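Local structure of putative L-alanine-DL-glutamate epimerase (Burkholderia xenovorans LB400, 3SN4) at residues 245-250 / 265-270; 287-292 / 313-318. The protein binds magnesium and 2-oxoglutarate as a member of the mandelate racemase/muconate lactonizing enzyme family and probably acts as a racemase or epimerase. One frame throughout, in Å; residues are numbered along the deposited sequence.

Interaction 1: residues 245-250 / 265-270; sequences EIDSYS and ISSCET. With MG (magnesium ion), chain B; NA (sodium ion), chain E; AKG (2-oxoglutaric acid), chain C.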
# COMPACT_ATOMS: atom_id res chain seq x y z
N GLU A 245 -10.44 24.87 -9.35
CA GLU A 245 -9.01 24.84 -9.53
C GLU A 245 -8.37 25.12 -8.20
O GLU A 245 -8.70 26.10 -7.52
CB GLU A 245 -8.64 25.90 -10.55
CG GLU A 245 -7.24 25.83 -11.15
CD GLU A 245 -7.12 26.76 -12.37
OE1 GLU A 245 -6.03 27.27 -12.62
OE2 GLU A 245 -8.14 27.01 -13.06
N ILE A 246 -7.44 24.25 -7.82
CA ILE A 246 -6.81 24.30 -6.49
C ILE A 246 -5.34 23.97 -6.70
O ILE A 246 -5.00 22.89 -7.19
CB ILE A 246 -7.44 23.26 -5.55
CG1 ILE A 246 -8.90 23.63 -5.22
CG2 ILE A 246 -6.64 23.13 -4.22
CD1 ILE A 246 -9.67 22.51 -4.50
N ASP A 247 -4.47 24.88 -6.32
CA ASP A 247 -3.05 24.59 -6.31
C ASP A 247 -2.57 24.13 -4.94
O ASP A 247 -2.94 24.72 -3.91
CB ASP A 247 -2.26 25.79 -6.75
CG ASP A 247 -2.60 26.22 -8.14
OD1 ASP A 247 -2.51 25.39 -9.08
OD2 ASP A 247 -2.96 27.40 -8.27
N SER A 248 -1.73 23.11 -4.93
CA SER A 248 -1.32 22.44 -3.70
C SER A 248 -0.01 21.74 -3.92
O SER A 248 0.21 21.16 -4.99
CB SER A 248 -2.35 21.39 -3.25
OG SER A 248 -1.88 20.73 -2.08
N TYR A 249 0.85 21.80 -2.91
CA TYR A 249 2.07 20.99 -2.89
C TYR A 249 1.91 19.76 -2.04
O TYR A 249 2.90 19.13 -1.63
CB TYR A 249 3.25 21.82 -2.46
CG TYR A 249 3.55 22.92 -3.44
CD1 TYR A 249 3.71 22.63 -4.80
CD2 TYR A 249 3.64 24.24 -3.04
CE1 TYR A 249 3.98 23.64 -5.72
CE2 TYR A 249 3.93 25.26 -3.96
CZ TYR A 249 4.08 24.96 -5.28
OH TYR A 249 4.37 25.96 -6.19
N SER A 250 0.65 19.39 -1.81
CA SER A 250 0.29 18.19 -1.07
C SER A 250 -0.63 17.31 -1.94
O SER A 250 -1.84 17.49 -1.95
CB SER A 250 -0.40 18.53 0.24
OG SER A 250 -0.76 17.32 0.93
N ILE A 265 -12.03 18.65 -10.35
CA ILE A 265 -10.93 19.38 -9.76
C ILE A 265 -9.78 19.47 -10.75
O ILE A 265 -9.34 18.44 -11.32
CB ILE A 265 -10.45 18.69 -8.47
CG1 ILE A 265 -11.56 18.65 -7.41
CG2 ILE A 265 -9.16 19.32 -7.95
CD1 ILE A 265 -12.15 20.01 -6.97
N SER A 266 -9.29 20.69 -10.95
CA SER A 266 -8.08 20.90 -11.71
C SER A 266 -6.95 21.46 -10.84
O SER A 266 -7.18 22.11 -9.82
CB SER A 266 -8.37 21.84 -12.88
OG SER A 266 -8.73 23.12 -12.44
N SER A 267 -5.72 21.20 -11.25
CA SER A 267 -4.54 21.69 -10.53
C SER A 267 -3.33 21.53 -11.44
O SER A 267 -3.48 21.17 -12.60
CB SER A 267 -4.32 20.88 -9.23
OG SER A 267 -3.31 21.46 -8.38
N CYS A 268 -2.15 21.80 -10.86
CA CYS A 268 -0.82 21.51 -11.43
C CYS A 268 -0.15 22.63 -12.23
O CYS A 268 0.93 22.39 -12.77
CB CYS A 268 -0.83 20.27 -12.28
SG CYS A 268 -1.58 18.80 -11.49
N GLU A 269 -0.76 23.81 -12.32
CA GLU A 269 -0.24 24.88 -13.19
C GLU A 269 1.17 25.32 -12.83
O GLU A 269 1.86 25.96 -13.65
CB GLU A 269 -1.19 26.10 -13.20
CG GLU A 269 -1.09 27.02 -11.99
CD GLU A 269 -2.17 28.10 -11.93
OE1 GLU A 269 -1.91 29.14 -11.26
OE2 GLU A 269 -3.26 27.94 -12.53
N THR A 270 1.58 25.06 -11.60
CA THR A 270 2.90 25.51 -11.17
C THR A 270 3.93 24.40 -11.20
O THR A 270 5.05 24.62 -10.74
CB THR A 270 2.87 26.14 -9.72
OG1 THR A 270 2.52 25.16 -8.75
CG2 THR A 270 1.90 27.32 -9.65
MG MG B . -5.07 28.93 -11.76
NA NA E . 6.14 24.98 -8.25
C1 AKG C . -4.64 31.02 -13.75
O1 AKG C . -4.50 31.71 -14.80
O2 AKG C . -5.38 29.99 -13.75
C2 AKG C . -3.91 31.39 -12.51
O5 AKG C . -4.17 30.83 -11.44
C3 AKG C . -2.78 32.39 -12.47
C4 AKG C . -3.08 33.85 -12.07
C5 AKG C . -3.83 34.19 -10.79
O3 AKG C . -5.07 34.01 -10.78
O4 AKG C . -3.20 34.69 -9.81
O HOH W 1 -0.07 23.92 -9.19
O HOH W 2 -3.59 24.83 -11.31
O HOH W 3 -2.08 29.70 -8.66
O HOH W 4 -4.73 28.11 -9.93
O HOH W 5 -0.73 21.71 -7.55
O HOH W 6 8.56 25.52 -8.30
O HOH W 7 6.80 22.54 -7.75
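E245 and E269 meet at a shared magnesium ion, each giving one carboxylate oxygen: E245 OE1 lies 2.1 Å from the metal and E269 OE2 2.2 Å. The two side chains cross at about a right angle, their carboxylate planes 77° apart, and the metal between them lets E245 OE1 and E269 OE2 sit 2.9 Å from each other. O2 and O5 of 2-oxoglutarate, a water and D219 complete the shell. E245 reaches in through an extended chain whose CG is anti to the backbone N (chi1 -166°); its other oxygen, OE2, is held by a salt bridge to K163 and a hydrogen bond from W243.

In the second shell, D247 faces E269 with OD2 3.6 Å from E269 OE1, a closeness of like charges that probably depends on the water and metal around them; one water joins D247 OD1 to the amide N of E269. Behind the carboxylates the backbones are pinned by I246 N to S266 O (2.9 Å, 162° at the hydrogen) and by the hydroxyl of S267, which donates to I246 O.

Farther along, T270 OG1 donates a long bond to Y249 OH, and Y249 OH and T270 O bind a sodium ion together with P78 O of a neighbouring subunit. Acidic residues at the C-terminal ends of successive barrel strands, gathered on one magnesium, are the hallmark of the enolase-superfamily active site.

Interaction 2: residues 287-292 / 313-318; sequences DVAIVD and INVAPH. With AKG (2-oxoglutaric acid), chain C.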
# COMPACT_ATOMS: atom_id res chain seq x y z
N ASP A 287 -8.98 15.78 -11.75
CA ASP A 287 -9.76 15.51 -12.96
C ASP A 287 -9.02 16.04 -14.19
O ASP A 287 -8.95 15.35 -15.22
CB ASP A 287 -11.14 16.17 -12.86
CG ASP A 287 -12.05 15.47 -11.87
OD1 ASP A 287 -12.73 14.53 -12.28
OD2 ASP A 287 -12.11 15.84 -10.67
N VAL A 288 -8.52 17.28 -14.10
CA VAL A 288 -7.79 17.94 -15.16
C VAL A 288 -6.41 18.45 -14.72
O VAL A 288 -6.31 19.07 -13.68
CB VAL A 288 -8.61 19.14 -15.65
CG1 VAL A 288 -7.86 19.90 -16.70
CG2 VAL A 288 -9.98 18.66 -16.18
N ALA A 289 -5.37 18.19 -15.51
CA ALA A 289 -4.03 18.70 -15.26
C ALA A 289 -3.79 19.96 -16.09
O ALA A 289 -3.84 19.94 -17.33
CB ALA A 289 -2.95 17.66 -15.57
N ILE A 290 -3.53 21.05 -15.39
CA ILE A 290 -3.17 22.32 -16.03
C ILE A 290 -1.66 22.28 -16.25
O ILE A 290 -0.91 21.98 -15.33
CB ILE A 290 -3.61 23.51 -15.18
CG1 ILE A 290 -5.17 23.53 -15.13
CG2 ILE A 290 -3.11 24.85 -15.79
CD1 ILE A 290 -5.79 24.42 -14.04
N VAL A 291 -1.23 22.54 -17.47
CA VAL A 291 0.19 22.48 -17.79
C VAL A 291 0.63 23.87 -18.21
O VAL A 291 0.04 24.47 -19.11
CB VAL A 291 0.48 21.48 -18.93
CG1 VAL A 291 1.97 21.41 -19.25
CG2 VAL A 291 -0.06 20.09 -18.58
N ASP A 292 1.66 24.38 -17.55
CA ASP A 292 2.27 25.64 -17.96
C ASP A 292 3.45 25.40 -18.92
O ASP A 292 4.59 25.11 -18.51
CB ASP A 292 2.71 26.47 -16.77
CG ASP A 292 2.92 27.93 -17.13
OD1 ASP A 292 2.52 28.82 -16.33
OD2 ASP A 292 3.48 28.19 -18.21
N ILE A 313 -6.21 11.41 -18.36
CA ILE A 313 -6.38 12.74 -17.85
C ILE A 313 -6.18 13.73 -19.02
O ILE A 313 -5.19 13.67 -19.74
CB ILE A 313 -5.35 13.04 -16.71
CG1 ILE A 313 -5.63 12.13 -15.51
CG2 ILE A 313 -5.41 14.52 -16.30
CD1 ILE A 313 -4.59 12.18 -14.42
N ASN A 314 -7.16 14.60 -19.21
CA ASN A 314 -7.06 15.70 -20.17
C ASN A 314 -6.35 16.90 -19.54
O ASN A 314 -6.43 17.14 -18.32
CB ASN A 314 -8.42 16.10 -20.70
CG ASN A 314 -9.00 15.08 -21.70
OD1 ASN A 314 -8.31 14.18 -22.18
ND2 ASN A 314 -10.29 15.22 -21.98
N VAL A 315 -5.63 17.63 -20.39
CA VAL A 315 -4.82 18.77 -19.96
C VAL A 315 -5.34 20.10 -20.51
O VAL A 315 -6.01 20.15 -21.54
CB VAL A 315 -3.34 18.59 -20.34
CG1 VAL A 315 -2.79 17.31 -19.71
CG2 VAL A 315 -3.15 18.60 -21.82
N ALA A 316 -4.99 21.16 -19.81
CA ALA A 316 -5.33 22.52 -20.19
C ALA A 316 -4.11 23.40 -20.05
O ALA A 316 -3.51 23.46 -18.98
CB ALA A 316 -6.47 23.04 -19.30
N PRO A 317 -3.72 24.11 -21.11
CA PRO A 317 -2.62 25.06 -20.95
C PRO A 317 -2.94 26.21 -20.01
O PRO A 317 -4.09 26.74 -20.00
CB PRO A 317 -2.38 25.62 -22.35
CG PRO A 317 -3.49 25.21 -23.15
CD PRO A 317 -4.32 24.18 -22.46
N HIS A 318 -1.93 26.58 -19.24
CA HIS A 318 -1.96 27.78 -18.41
C HIS A 318 -1.57 28.96 -19.28
O HIS A 318 -0.44 29.02 -19.77
CB HIS A 318 -0.95 27.61 -17.29
CG HIS A 318 -1.11 28.60 -16.19
ND1 HIS A 318 -0.07 28.92 -15.34
CD2 HIS A 318 -2.17 29.35 -15.81
CE1 HIS A 318 -0.50 29.81 -14.46
NE2 HIS A 318 -1.77 30.09 -14.73
C1 AKG C . -4.64 31.02 -13.75
O1 AKG C . -4.50 31.71 -14.80
O2 AKG C . -5.38 29.99 -13.75
C2 AKG C . -3.91 31.39 -12.51
O5 AKG C . -4.17 30.83 -11.44
C3 AKG C . -2.78 32.39 -12.47
C4 AKG C . -3.08 33.85 -12.07
C5 AKG C . -3.83 34.19 -10.79
O3 AKG C . -5.07 34.01 -10.78
O4 AKG C . -3.20 34.69 -9.81
O HOH W 8 -9.73 14.90 -17.64
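H318 and D292 are joined by a His-carboxylate hydrogen bond, ND1 donating to OD1 over 2.8 Å. The bond is bent: the N-H...O angle is 140°, and the nitrogen meets D292 OD1 from above the carboxylate plane, which stands nearly perpendicular to the imidazole. Y321 also hydrogen-bonds D292 OD1, while OD2 caps the N terminus of the next helix through W295 N, so both carboxylate oxygens are engaged and the aspartate is firmly placed. A first torsion of -166° carries the H318 ring away from its own backbone N, and NE2 ends 3.2 Å from O1 of 2-oxoglutarate, an atom at the ring edge. F320 stacks on the same ring.

Beneath this pair the backbones form a parallel ladder, with A289 N bonded to N314 O, A316 N to A289 O, V291 N to A316 O and H318 N to V291 O. These are two neighbouring strands of the TIM-like barrel of the enolase superfamily, and D292 and H318 follow directly at their C-terminal ends. At the other end a water bridges D287 O to N314 N.

Toward the barrel interior, I290 CG2 lies 3.8 Å from H318 CB, and V288 CG1 is 4.3 Å from A316 CB, with W243 packed against V288, I290 and A316. On the outer face V291 CG2 rests 4.0 Å from V315 CB, and A289 CB touches I313 CG2, under helices 273-282 and 298-310.

Overall arrangement
Followed from the N terminus, the chain leaves strand 243-245, passes through helix 251-259 and returns on strand 265-267, where interaction 1 closes. Helix 273-282 then leads to strand 288-291, and interaction 2 closes at strand 314-317 after helices 293-296 and 298-310. The contacts therefore neither nest nor cross: they are two beta-alpha-beta crossovers of one barrel, in series, with a third, through helix 273-282, between them. Their centres lie 10 Å apart, and strands 265-267 and 288-291 splice them side by side, with S267 O 2.8 Å from I290 N in a probable hydrogen bond. At the C-terminal ends of the strands both contacts reach 2-oxoglutarate, interaction 1 also through the magnesium.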